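PDB 3MSQ: putative ubiquinone biosynthesis protein from Nostoc punctiforme, which probably takes part in ubiquinone-type quinone biosynthesis, as expected of a member of the Coq4 family, although its exact role is not established. Local coordinates for residues Glu68-Ala73 / Gln201-Gln205; Phe75-Ala81 / Tyr92-Lys97; Phe140-Gly144 / Ala179-Ile184; Phe148-Thr153 / Thr194-Ile199. One frame throughout, in Å; residues are numbered along the deposited sequence.

Contact 1: Glu68-Ala73 / Gln201-Gln205; sequences ERWLPA and QKWDQ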
loop_
_atom_site.group_PDB
_atom_site.type_symbol
_atom_site.label_atom_id
_atom_site.label_comp_id
_atom_site.label_asym_id
_atom_site.label_seq_id
_atom_site.Cartn_x
_atom_site.Cartn_y
_atom_site.Cartn_z
ATOM N N GLU A 68 39.368 -4.222 1.867
ATOM C CA GLU A 68 39.751 -5.254 0.903
ATOM C C GLU A 68 38.649 -5.544 -0.136
ATOM O O GLU A 68 38.946 -6.136 -1.183
ATOM C CB GLU A 68 40.025 -6.576 1.622
ATOM C CG GLU A 68 41.094 -6.589 2.694
ATOM C CD GLU A 68 41.186 -7.958 3.345
ATOM O OE1 GLU A 68 40.932 -8.975 2.654
ATOM O OE2 GLU A 68 41.484 -8.010 4.561
ATOM N N ARG A 69 37.374 -5.196 0.185
ATOM C CA ARG A 69 36.169 -5.523 -0.596
ATOM C C ARG A 69 36.156 -7.032 -0.761
ATOM O O ARG A 69 35.995 -7.567 -1.860
ATOM C CB ARG A 69 36.067 -4.763 -1.922
ATOM C CG ARG A 69 35.959 -3.255 -1.752
ATOM C CD ARG A 69 34.535 -2.824 -1.528
ATOM N NE ARG A 69 34.329 -1.376 -1.601
ATOM C CZ ARG A 69 34.085 -0.710 -2.727
ATOM N NH1 ARG A 69 34.086 -1.341 -3.895
ATOM N NH2 ARG A 69 33.868 0.598 -2.696
ATOM N N TRP A 70 36.420 -7.707 0.374
ATOM C CA TRP A 70 36.529 -9.145 0.543
ATOM C C TRP A 70 35.238 -9.842 0.207
ATOM O O TRP A 70 34.176 -9.469 0.722
ATOM C CB TRP A 70 36.949 -9.492 1.993
ATOM C CG TRP A 70 37.124 -10.967 2.222
ATOM C CD1 TRP A 70 38.265 -11.689 2.044
ATOM C CD2 TRP A 70 36.098 -11.917 2.563
ATOM N NE1 TRP A 70 38.020 -13.030 2.266
ATOM C CE2 TRP A 70 36.696 -13.196 2.575
ATOM C CE3 TRP A 70 34.724 -11.813 2.859
ATOM C CZ2 TRP A 70 35.979 -14.351 2.872
ATOM C CZ3 TRP A 70 34.014 -12.961 3.147
ATOM C CH2 TRP A 70 34.640 -14.213 3.153
ATOM N N LEU A 71 35.334 -10.908 -0.595
ATOM C CA LEU A 71 34.195 -11.766 -0.932
ATOM C C LEU A 71 34.707 -13.199 -0.901
ATOM O O LEU A 71 35.883 -13.402 -1.170
ATOM C CB LEU A 71 33.585 -11.397 -2.290
ATOM C CG LEU A 71 32.793 -10.086 -2.347
ATOM C CD1 LEU A 71 32.500 -9.706 -3.765
ATOM C CD2 LEU A 71 31.519 -10.156 -1.515
ATOM N N PRO A 72 33.901 -14.200 -0.502
ATOM C CA PRO A 72 34.431 -15.562 -0.380
ATOM C C PRO A 72 34.838 -16.221 -1.700
ATOM O O PRO A 72 34.204 -16.014 -2.735
ATOM C CB PRO A 72 33.310 -16.314 0.336
ATOM C CG PRO A 72 32.093 -15.574 -0.011
ATOM C CD PRO A 72 32.481 -14.146 -0.106
ATOM N N ALA A 73 35.934 -17.006 -1.647
ATOM C CA ALA A 73 36.493 -17.749 -2.771
ATOM C C ALA A 73 35.489 -18.796 -3.261
ATOM O O ALA A 73 34.649 -19.243 -2.485
ATOM C CB ALA A 73 37.796 -18.407 -2.361
ATOM N N GLN A 201 33.695 -12.007 9.738
ATOM C CA GLN A 201 34.398 -13.265 9.444
ATOM C C GLN A 201 34.697 -13.529 7.983
ATOM O O GLN A 201 33.813 -13.360 7.129
ATOM C CB GLN A 201 33.664 -14.488 10.032
ATOM C CG GLN A 201 33.287 -14.390 11.508
ATOM C CD GLN A 201 34.413 -13.899 12.373
ATOM O OE1 GLN A 201 35.475 -14.512 12.467
ATOM N NE2 GLN A 201 34.186 -12.794 13.059
ATOM N N LYS A 202 35.949 -13.987 7.710
ATOM C CA LYS A 202 36.404 -14.405 6.390
ATOM C C LYS A 202 36.077 -15.901 6.258
ATOM O O LYS A 202 36.966 -16.750 6.325
ATOM C CB LYS A 202 37.899 -14.127 6.197
ATOM C CG LYS A 202 38.212 -12.692 5.845
ATOM C CD LYS A 202 39.690 -12.480 5.567
ATOM C CE LYS A 202 40.012 -11.056 5.176
ATOM N NZ LYS A 202 41.428 -10.712 5.447
ATOM N N TRP A 203 34.777 -16.207 6.114
ATOM C CA TRP A 203 34.197 -17.557 6.043
ATOM C C TRP A 203 34.940 -18.615 5.225
ATOM O O TRP A 203 35.013 -19.761 5.663
ATOM C CB TRP A 203 32.698 -17.504 5.664
ATOM C CG TRP A 203 31.860 -16.692 6.606
ATOM C CD1 TRP A 203 31.328 -15.455 6.379
ATOM C CD2 TRP A 203 31.514 -17.038 7.948
ATOM N NE1 TRP A 203 30.650 -15.019 7.492
ATOM C CE2 TRP A 203 30.746 -15.972 8.474
ATOM C CE3 TRP A 203 31.794 -18.142 8.772
ATOM C CZ2 TRP A 203 30.238 -15.986 9.780
ATOM C CZ3 TRP A 203 31.287 -18.157 10.063
ATOM C CH2 TRP A 203 30.514 -17.093 10.554
ATOM N N ASP A 204 35.491 -18.236 4.047
ATOM C CA ASP A 204 36.219 -19.157 3.168
ATOM C C ASP A 204 37.459 -19.796 3.819
ATOM O O ASP A 204 37.908 -20.842 3.362
ATOM C CB ASP A 204 36.494 -18.541 1.783
ATOM C CG ASP A 204 37.399 -17.324 1.714
ATOM O OD1 ASP A 204 38.024 -16.979 2.742
ATOM O OD2 ASP A 204 37.519 -16.745 0.622
ATOM N N GLN A 205 37.959 -19.197 4.923
ATOM C CA GLN A 205 39.101 -19.670 5.722
ATOM C C GLN A 205 38.668 -20.573 6.907
ATOM O O GLN A 205 39.520 -21.119 7.623
ATOM C CB GLN A 205 39.900 -18.460 6.239
ATOM C CG GLN A 205 40.850 -17.863 5.207
ATOM C CD GLN A 205 41.061 -16.389 5.425
ATOM O OE1 GLN A 205 40.790 -15.573 4.523
ATOM N NE2 GLN A 205 41.534 -16.009 6.631
#
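The extended chain of W70-A73 passes the turn at Q201-Q205, with P72 and D204 nearest at 5.4 Å between CA atoms. Two non-helical connections of the all-helical Coq4 fold meet here: the one leaving helix 60-68 and the one between helices 177-192 and 211-218. K202 sits at the centre of an inverse gamma turn, and a short 3-10 turn, 203-205, follows. The indole of W70 fills the junction. With CG anti to the backbone N (chi1 -178°), its ring reaches across to K202, whose extended aliphatic chain lies over one face. This is a CH-pi contact: CG of K202 is 3.7 Å from the centroid of the five-membered ring of W70, almost straight above it. A lysine suits the place because its methylenes cover the indole while its ammonium group reaches E68, where NZ of K202 meets OE2 of E68 at 2.8 Å on the syn lone pair; the bond to OE1 is weak. With an alanine at W70 the surface on which the K202 chain rests is gone, and that chain would probably be free to swing, weakening the salt bridge. At the ring edge, in its plane, lies OD1 of D204, the carboxylate standing nearly perpendicular to the indole. The other oxygen, OD2 of D204, accepts from N of A73 through its anti lone pair at 2.8 Å, with an N-H...O angle of 161°.

Contact 2: Phe75-Ala81 / Tyr92-Lys97; sequences FNLDDLA and YAREMK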
loop_
_atom_site.group_PDB
_atom_site.type_symbol
_atom_site.label_atom_id
_atom_site.label_comp_id
_atom_site.label_asym_id
_atom_site.label_seq_id
_atom_site.Cartn_x
_atom_site.Cartn_y
_atom_site.Cartn_z
ATOM N N PHE A 75 33.776 -22.339 -4.210
ATOM C CA PHE A 75 33.843 -23.667 -3.636
ATOM C C PHE A 75 33.010 -24.669 -4.405
ATOM O O PHE A 75 31.976 -24.302 -4.964
ATOM C CB PHE A 75 33.383 -23.627 -2.167
ATOM C CG PHE A 75 32.043 -22.979 -1.918
ATOM C CD1 PHE A 75 30.870 -23.723 -1.982
ATOM C CD2 PHE A 75 31.956 -21.634 -1.579
ATOM C CE1 PHE A 75 29.631 -23.130 -1.739
ATOM C CE2 PHE A 75 30.712 -21.037 -1.347
ATOM C CZ PHE A 75 29.558 -21.791 -1.436
ATOM N N ASN A 76 33.439 -25.934 -4.415
ATOM C CA ASN A 76 32.667 -27.025 -5.012
ATOM C C ASN A 76 32.006 -27.757 -3.820
ATOM O O ASN A 76 32.726 -28.239 -2.934
ATOM C CB ASN A 76 33.579 -27.956 -5.828
ATOM C CG ASN A 76 32.905 -29.145 -6.474
ATOM O OD1 ASN A 76 31.682 -29.195 -6.670
ATOM N ND2 ASN A 76 33.699 -30.128 -6.849
ATOM N N LEU A 77 30.651 -27.797 -3.768
ATOM C CA LEU A 77 29.916 -28.447 -2.662
ATOM C C LEU A 77 30.369 -29.867 -2.358
ATOM O O LEU A 77 30.376 -30.264 -1.190
ATOM C CB LEU A 77 28.386 -28.424 -2.862
ATOM C CG LEU A 77 27.647 -27.149 -2.479
ATOM C CD1 LEU A 77 26.228 -27.185 -2.995
ATOM C CD2 LEU A 77 27.634 -26.919 -0.970
ATOM N N ASP A 78 30.754 -30.622 -3.403
ATOM C CA ASP A 78 31.218 -32.007 -3.279
ATOM C C ASP A 78 32.540 -32.115 -2.518
ATOM O O ASP A 78 32.726 -33.063 -1.756
ATOM C CB ASP A 78 31.303 -32.671 -4.664
ATOM C CG ASP A 78 29.968 -32.739 -5.394
ATOM O OD1 ASP A 78 29.064 -33.466 -4.914
ATOM O OD2 ASP A 78 29.820 -32.047 -6.435
ATOM N N ASP A 79 33.439 -31.129 -2.698
ATOM C CA ASP A 79 34.741 -31.078 -2.022
ATOM C C ASP A 79 34.616 -30.666 -0.555
ATOM O O ASP A 79 35.408 -31.128 0.275
ATOM C CB ASP A 79 35.712 -30.171 -2.766
ATOM C CG ASP A 79 36.200 -30.777 -4.052
ATOM O OD1 ASP A 79 36.911 -31.808 -3.992
ATOM O OD2 ASP A 79 35.849 -30.247 -5.122
ATOM N N LEU A 80 33.619 -29.803 -0.243
ATOM C CA LEU A 80 33.311 -29.356 1.114
ATOM C C LEU A 80 32.778 -30.524 1.923
ATOM O O LEU A 80 33.166 -30.686 3.080
ATOM C CB LEU A 80 32.262 -28.233 1.108
ATOM C CG LEU A 80 32.694 -26.845 0.673
ATOM C CD1 LEU A 80 31.535 -25.897 0.792
ATOM C CD2 LEU A 80 33.856 -26.337 1.506
ATOM N N ALA A 81 31.894 -31.353 1.300
ATOM C CA ALA A 81 31.290 -32.548 1.895
ATOM C C ALA A 81 32.345 -33.572 2.268
ATOM O O ALA A 81 32.154 -34.314 3.227
ATOM C CB ALA A 81 30.291 -33.151 0.930
ATOM N N TYR A 92 27.523 -27.562 6.134
ATOM C CA TYR A 92 26.923 -26.719 5.089
ATOM C C TYR A 92 26.556 -27.530 3.857
ATOM O O TYR A 92 25.403 -27.479 3.431
ATOM C CB TYR A 92 27.844 -25.535 4.728
ATOM C CG TYR A 92 27.230 -24.544 3.758
ATOM C CD1 TYR A 92 26.040 -23.879 4.066
ATOM C CD2 TYR A 92 27.850 -24.246 2.543
ATOM C CE1 TYR A 92 25.467 -22.968 3.179
ATOM C CE2 TYR A 92 27.292 -23.327 1.651
ATOM C CZ TYR A 92 26.102 -22.688 1.975
ATOM O OH TYR A 92 25.540 -21.771 1.114
ATOM N N ALA A 93 27.520 -28.305 3.323
ATOM C CA ALA A 93 27.346 -29.158 2.151
ATOM C C ALA A 93 26.277 -30.239 2.356
ATOM O O ALA A 93 25.415 -30.393 1.490
ATOM C CB ALA A 93 28.669 -29.783 1.754
ATOM N N ARG A 94 26.300 -30.945 3.511
ATOM C CA ARG A 94 25.333 -31.996 3.852
ATOM C C ARG A 94 23.895 -31.478 3.816
ATOM O O ARG A 94 23.022 -32.163 3.274
ATOM C CB ARG A 94 25.653 -32.646 5.211
ATOM N N GLU A 95 23.660 -30.258 4.344
ATOM C CA GLU A 95 22.329 -29.659 4.331
ATOM C C GLU A 95 21.957 -28.908 3.038
ATOM O O GLU A 95 20.774 -28.627 2.812
ATOM C CB GLU A 95 22.007 -28.893 5.618
ATOM C CG GLU A 95 22.802 -27.627 5.859
ATOM C CD GLU A 95 22.254 -26.844 7.035
ATOM O OE1 GLU A 95 22.554 -27.227 8.191
ATOM O OE2 GLU A 95 21.463 -25.898 6.803
HETATM N N MSE A 96 22.959 -28.620 2.177
HETATM C CA MSE A 96 22.741 -27.989 0.870
HETATM C C MSE A 96 22.200 -29.044 -0.099
HETATM O O MSE A 96 21.294 -28.752 -0.889
HETATM C CB MSE A 96 24.037 -27.385 0.296
HETATM C CG MSE A 96 24.284 -25.905 0.669
HETATM SE SE MSE A 96 22.775 -24.624 0.617
HETATM C CE MSE A 96 21.922 -25.143 -1.172
ATOM N N LYS A 97 22.764 -30.277 -0.024
ATOM C CA LYS A 97 22.386 -31.442 -0.833
ATOM C C LYS A 97 20.988 -31.906 -0.445
ATOM O O LYS A 97 20.264 -32.427 -1.291
ATOM C CB LYS A 97 23.396 -32.592 -0.658
ATOM C CG LYS A 97 24.818 -32.264 -1.116
ATOM C CD LYS A 97 25.110 -32.750 -2.521
ATOM C CE LYS A 97 26.558 -32.543 -2.896
ATOM N NZ LYS A 97 27.458 -33.555 -2.276
#
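A81 and A93 bring the backbones of two helices together, their CA atoms 5.2 Å apart, in a helix-helix packing of the all-helical Coq4 fold. The short helix 77-81 runs at 128° to helix 88-98, closer to antiparallel than parallel, and the local axes approach to 8.5 Å. Small residues permit this at the centre. The methyl CB of A93 lies 3.8 Å from CB of A81, and 3.4 Å from the backbone O of L77. On one side of this alanine pair L77 continues the tight part: its CD2 meets CB of M96, a selenomethionine, at 3.8 Å, the two side chains crossing at about a right angle. CG of M96 sits over the centre of one face of the Y92 ring, and the chain bends beyond it. Y92 in turn offers its ring edge to F75 CE1 and to L80 CD1, while its hydroxyl bonds to D127 on helix 114-133; an aromatic residue with a polar end thus serves both the apolar packing and the neighbouring helix. F75 itself stands edge-to-face with W207.

The solvent side is looser and held by charge. There D78, whose CB bond points away from the other helix, turns its carboxylate back, and K97, bent at chi2 and chi4, comes to it from helix 88-98. NZ of K97 reaches OD1 of D78 at 3.1 Å, approaching from above the carboxylate plane, 38° out of it.

Contact 3: Phe140-Gly144 / Ala179-Ile184; sequences FGEIG and ALMTEI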
loop_
_atom_site.group_PDB
_atom_site.type_symbol
_atom_site.label_atom_id
_atom_site.label_comp_id
_atom_site.label_asym_id
_atom_site.label_seq_id
_atom_site.Cartn_x
_atom_site.Cartn_y
_atom_site.Cartn_z
ATOM N N PHE A 140 10.628 -19.518 10.527
ATOM C CA PHE A 140 10.915 -19.027 11.869
ATOM C C PHE A 140 12.403 -18.975 12.161
ATOM O O PHE A 140 12.861 -18.022 12.795
ATOM C CB PHE A 140 10.135 -19.809 12.929
ATOM C CG PHE A 140 8.625 -19.672 12.848
ATOM C CD1 PHE A 140 8.029 -18.766 11.968
ATOM C CD2 PHE A 140 7.797 -20.467 13.627
ATOM C CE1 PHE A 140 6.636 -18.676 11.864
ATOM C CE2 PHE A 140 6.410 -20.363 13.528
ATOM C CZ PHE A 140 5.841 -19.469 12.646
ATOM N N GLY A 141 13.141 -19.960 11.637
ATOM C CA GLY A 141 14.592 -20.043 11.737
ATOM C C GLY A 141 15.254 -18.865 11.053
ATOM O O GLY A 141 16.198 -18.286 11.594
ATOM N N GLU A 142 14.714 -18.460 9.880
ATOM C CA GLU A 142 15.214 -17.298 9.154
ATOM C C GLU A 142 14.940 -15.976 9.885
ATOM O O GLU A 142 15.859 -15.158 10.002
ATOM C CB GLU A 142 14.780 -17.292 7.679
ATOM C CG GLU A 142 15.834 -17.865 6.717
ATOM C CD GLU A 142 17.262 -17.315 6.736
ATOM O OE1 GLU A 142 17.431 -16.071 6.710
ATOM O OE2 GLU A 142 18.214 -18.135 6.746
ATOM N N ILE A 143 13.715 -15.794 10.442
ATOM C CA ILE A 143 13.323 -14.599 11.227
ATOM C C ILE A 143 14.123 -14.517 12.546
ATOM O O ILE A 143 14.511 -13.425 12.974
ATOM C CB ILE A 143 11.781 -14.455 11.439
ATOM C CG1 ILE A 143 10.990 -14.499 10.110
ATOM C CG2 ILE A 143 11.445 -13.181 12.220
ATOM C CD1 ILE A 143 11.286 -13.297 9.062
ATOM N N GLY A 144 14.378 -15.672 13.150
ATOM C CA GLY A 144 15.211 -15.771 14.342
ATOM C C GLY A 144 16.633 -15.325 14.038
ATOM O O GLY A 144 17.190 -14.532 14.794
ATOM N N ALA A 179 5.515 -18.983 18.945
ATOM C CA ALA A 179 6.673 -19.686 18.413
ATOM C C ALA A 179 7.598 -18.696 17.701
ATOM O O ALA A 179 8.818 -18.763 17.891
ATOM C CB ALA A 179 6.214 -20.762 17.447
ATOM N N LEU A 180 7.009 -17.762 16.909
ATOM C CA LEU A 180 7.761 -16.721 16.218
ATOM C C LEU A 180 8.433 -15.814 17.242
ATOM O O LEU A 180 9.617 -15.548 17.102
ATOM C CB LEU A 180 6.882 -15.910 15.237
ATOM C CG LEU A 180 7.587 -14.760 14.495
ATOM C CD1 LEU A 180 8.368 -15.246 13.284
ATOM C CD2 LEU A 180 6.611 -13.710 14.074
HETATM N N MSE A 181 7.716 -15.398 18.297
HETATM C CA MSE A 181 8.301 -14.526 19.311
HETATM C C MSE A 181 9.348 -15.223 20.153
HETATM O O MSE A 181 10.212 -14.560 20.728
HETATM C CB MSE A 181 7.233 -13.888 20.185
HETATM C CG MSE A 181 6.346 -12.875 19.456
HETATM SE SE MSE A 181 7.213 -11.403 18.519
HETATM C CE MSE A 181 8.519 -10.826 19.882
ATOM N N THR A 182 9.287 -16.562 20.212
ATOM C CA THR A 182 10.261 -17.392 20.918
ATOM C C THR A 182 11.598 -17.404 20.134
ATOM O O THR A 182 12.663 -17.272 20.748
ATOM C CB THR A 182 9.647 -18.768 21.229
ATOM O OG1 THR A 182 8.829 -18.667 22.413
ATOM C CG2 THR A 182 10.693 -19.869 21.375
ATOM N N GLU A 183 11.537 -17.533 18.790
ATOM C CA GLU A 183 12.711 -17.516 17.925
ATOM C C GLU A 183 13.316 -16.127 17.820
ATOM O O GLU A 183 14.543 -16.021 17.816
ATOM C CB GLU A 183 12.388 -18.063 16.530
ATOM C CG GLU A 183 12.506 -19.570 16.419
ATOM C CD GLU A 183 13.849 -20.127 16.855
ATOM O OE1 GLU A 183 14.803 -20.077 16.042
ATOM O OE2 GLU A 183 13.953 -20.574 18.022
ATOM N N ILE A 184 12.474 -15.065 17.724
ATOM C CA ILE A 184 12.915 -13.668 17.651
ATOM C C ILE A 184 13.672 -13.269 18.941
ATOM O O ILE A 184 14.782 -12.739 18.837
ATOM C CB ILE A 184 11.761 -12.687 17.317
ATOM C CG1 ILE A 184 11.214 -12.930 15.916
ATOM C CG2 ILE A 184 12.206 -11.231 17.473
ATOM C CD1 ILE A 184 9.920 -12.180 15.601
#
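With its CG anti to the carbonyl carbon (chi1 -64°), F140 swings its ring onto helix 177-192, and L180, whose CG is anti to the backbone N (chi1 178°), sends CD1 back to meet it. CD1 of L180 lies 3.8 Å from CD1 of F140, the side chains crossing at about a right angle, while CB of L180 sits over one face of the ring. At the ring's far side CE2 of F140 touches CB of A179 at 3.9 Å, a methyl small enough to let the phenyl come down beside the helix. L180 CD1 also reaches I143, whose CG2 packs 3.7 Å from CG1 of I184; the two isoleucines lie side by side. This is a helix-helix packing within the helical bundle of the Coq4 fold: helices 139-152 and 177-192 run in the same general direction, their local axes inclined at 38° and 8.4 Å apart at closest approach. G144 suits the closest point, since without a side chain its CA comes 3.5 Å from O of E183 in a CA-H...O contact. Replacing F140 by an alanine would take away the ring and would probably open a gap beside L180 and A179, and beside I169 of helix 156-172. E183 lays its CB 3.8 Å from the backbone O of F140, and its carboxylate turns along its own helix, where OE2 forms a salt bridge with NE of R186.

Contact 4: Phe148-Thr153 / Thr194-Ile199; sequences FFLAQT and TPGKLI
Q152, in the last turn of helix 139-152, spends its whole amide on the loop 194-199 that follows helix 177-192. Its OE1 accepts from N of L198 at 3.0 Å, nearly straight (N-H...O angle 169°). On the other side of the amide both N-H groups of NE2 are used: one to O of T194 and one to O of G196, each 3.0 Å from NE2 of Q152, and in each the donor stands above the carbonyl plane. One buried glutamine therefore serves two carbonyls and an N-H of an irregular loop, which is also tied through the backbone of G196 to L218; a side chain that ends in both a donor and an acceptor suits such a place. At the helix end, where main-chain carbonyls lack the usual helical partners, O of Q152 receives NZ of K197 at 3.0 Å. The hydroxyl of T194 bonds instead to O of V190.

Around this polar core the contact is apolar. CD1 of L198 packs 3.6 Å from CE1 of F148, and CD1 of I199 meets CZ of F149 at the ring edge, 3.7 Å away. With its CG anti to the backbone N (chi1 -162°), F149 carries its ring from the helix to the loop. Helix 114-133 lies behind, its Y129 touching F149, L198 and I199, whereas V190 of helix 177-192 packs on F148.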
loop_
_atom_site.group_PDB
_atom_site.type_symbol
_atom_site.label_atom_id
_atom_site.label_comp_id
_atom_site.label_asym_id
_atom_site.label_seq_id
_atom_site.Cartn_x
_atom_site.Cartn_y
_atom_site.Cartn_z
ATOM N N PHE A 148 19.106 -12.208 15.462
ATOM C CA PHE A 148 20.492 -12.417 15.905
ATOM C C PHE A 148 21.412 -11.390 15.198
ATOM O O PHE A 148 22.235 -10.760 15.862
ATOM C CB PHE A 148 20.942 -13.875 15.606
ATOM C CG PHE A 148 22.344 -14.267 16.031
ATOM C CD1 PHE A 148 23.454 -13.843 15.309
ATOM C CD2 PHE A 148 22.547 -15.135 17.101
ATOM C CE1 PHE A 148 24.744 -14.211 15.702
ATOM C CE2 PHE A 148 23.840 -15.509 17.483
ATOM C CZ PHE A 148 24.928 -15.048 16.779
ATOM N N PHE A 149 21.211 -11.193 13.865
ATOM C CA PHE A 149 21.974 -10.281 13.008
ATOM C C PHE A 149 21.744 -8.797 13.358
ATOM O O PHE A 149 22.712 -8.017 13.425
ATOM C CB PHE A 149 21.721 -10.585 11.528
ATOM C CG PHE A 149 22.774 -10.008 10.614
ATOM C CD1 PHE A 149 24.064 -10.538 10.586
ATOM C CD2 PHE A 149 22.489 -8.918 9.796
ATOM C CE1 PHE A 149 25.058 -9.971 9.773
ATOM C CE2 PHE A 149 23.484 -8.356 8.983
ATOM C CZ PHE A 149 24.758 -8.896 8.969
ATOM N N LEU A 150 20.458 -8.426 13.641
ATOM C CA LEU A 150 20.040 -7.076 14.069
ATOM C C LEU A 150 20.643 -6.748 15.460
ATOM O O LEU A 150 21.027 -5.599 15.701
ATOM C CB LEU A 150 18.491 -6.953 14.063
ATOM C CG LEU A 150 17.850 -5.575 14.327
ATOM C CD1 LEU A 150 17.911 -4.701 13.110
ATOM C CD2 LEU A 150 16.404 -5.714 14.685
ATOM N N ALA A 151 20.778 -7.769 16.346
ATOM C CA ALA A 151 21.361 -7.593 17.682
ATOM C C ALA A 151 22.847 -7.256 17.609
ATOM O O ALA A 151 23.327 -6.495 18.439
ATOM C CB ALA A 151 21.152 -8.845 18.525
ATOM N N GLN A 152 23.558 -7.807 16.605
ATOM C CA GLN A 152 24.993 -7.659 16.363
ATOM C C GLN A 152 25.350 -6.440 15.530
ATOM O O GLN A 152 26.093 -5.579 15.989
ATOM C CB GLN A 152 25.510 -8.896 15.626
ATOM C CG GLN A 152 25.739 -10.112 16.493
ATOM C CD GLN A 152 26.804 -10.997 15.915
ATOM O OE1 GLN A 152 26.953 -11.134 14.691
ATOM N NE2 GLN A 152 27.581 -11.591 16.788
ATOM N N THR A 153 24.887 -6.423 14.260
ATOM C CA THR A 153 25.174 -5.414 13.235
ATOM C C THR A 153 23.911 -5.058 12.436
ATOM O O THR A 153 23.621 -5.710 11.424
ATOM C CB THR A 153 26.329 -5.894 12.338
ATOM O OG1 THR A 153 26.095 -7.242 11.937
ATOM C CG2 THR A 153 27.686 -5.814 13.033
ATOM N N THR A 194 26.952 -12.234 21.784
ATOM C CA THR A 194 27.976 -12.758 20.895
ATOM C C THR A 194 28.863 -11.568 20.435
ATOM O O THR A 194 28.439 -10.761 19.587
ATOM C CB THR A 194 27.369 -13.643 19.777
ATOM O OG1 THR A 194 26.580 -14.681 20.347
ATOM C CG2 THR A 194 28.421 -14.280 18.886
ATOM N N PRO A 195 30.073 -11.410 21.051
ATOM C CA PRO A 195 30.961 -10.296 20.667
ATOM C C PRO A 195 31.515 -10.417 19.252
ATOM O O PRO A 195 31.624 -9.403 18.551
ATOM C CB PRO A 195 32.071 -10.351 21.709
ATOM C CG PRO A 195 32.078 -11.753 22.199
ATOM C CD PRO A 195 30.680 -12.239 22.120
ATOM N N GLY A 196 31.832 -11.648 18.840
ATOM C CA GLY A 196 32.355 -11.950 17.518
ATOM C C GLY A 196 31.279 -11.792 16.475
ATOM O O GLY A 196 30.337 -12.598 16.416
ATOM N N LYS A 197 31.389 -10.724 15.680
ATOM C CA LYS A 197 30.412 -10.390 14.645
ATOM C C LYS A 197 30.468 -11.379 13.487
ATOM O O LYS A 197 31.556 -11.714 13.030
ATOM C CB LYS A 197 30.632 -8.942 14.138
ATOM C CG LYS A 197 30.780 -7.866 15.232
ATOM C CD LYS A 197 29.458 -7.483 15.856
ATOM C CE LYS A 197 29.635 -6.685 17.118
ATOM N NZ LYS A 197 28.333 -6.466 17.804
ATOM N N LEU A 198 29.298 -11.842 13.021
ATOM C CA LEU A 198 29.174 -12.760 11.884
ATOM C C LEU A 198 29.768 -12.115 10.634
ATOM O O LEU A 198 30.639 -12.709 10.005
ATOM C CB LEU A 198 27.687 -13.088 11.599
ATOM C CG LEU A 198 26.924 -13.966 12.591
ATOM C CD1 LEU A 198 25.451 -14.038 12.184
ATOM C CD2 LEU A 198 27.557 -15.371 12.717
ATOM N N ILE A 199 29.298 -10.885 10.307
ATOM C CA ILE A 199 29.687 -10.068 9.152
ATOM C C ILE A 199 31.213 -9.824 9.026
ATOM O O ILE A 199 31.701 -9.687 7.897
ATOM C CB ILE A 199 28.826 -8.758 9.083
ATOM C CG1 ILE A 199 28.799 -8.115 7.691
ATOM C CG2 ILE A 199 29.169 -7.733 10.159
ATOM C CD1 ILE A 199 27.746 -8.676 6.742
#

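Overall arrangement
After several N-terminal helices the chain leaves helix 60-68 through 68-73, which waits for its partner until 201-205; contact 1 therefore closes a long loop that holds all the others. Inside that loop, contact 2 opens next and closes a short one, joining helices 77-81 and 88-98. After helix 114-133, helix 139-152 supplies one side of both contacts 3 and 4, whose segments alternate along the chain and so cross: its first part meets helix 177-192, its last turn the loop beyond. Contact 4 touches contact 1, W203 lying against L198, whereas contacts 1 and 3 lie on opposite sides of the chain's centre, about 28 Å apart between centres.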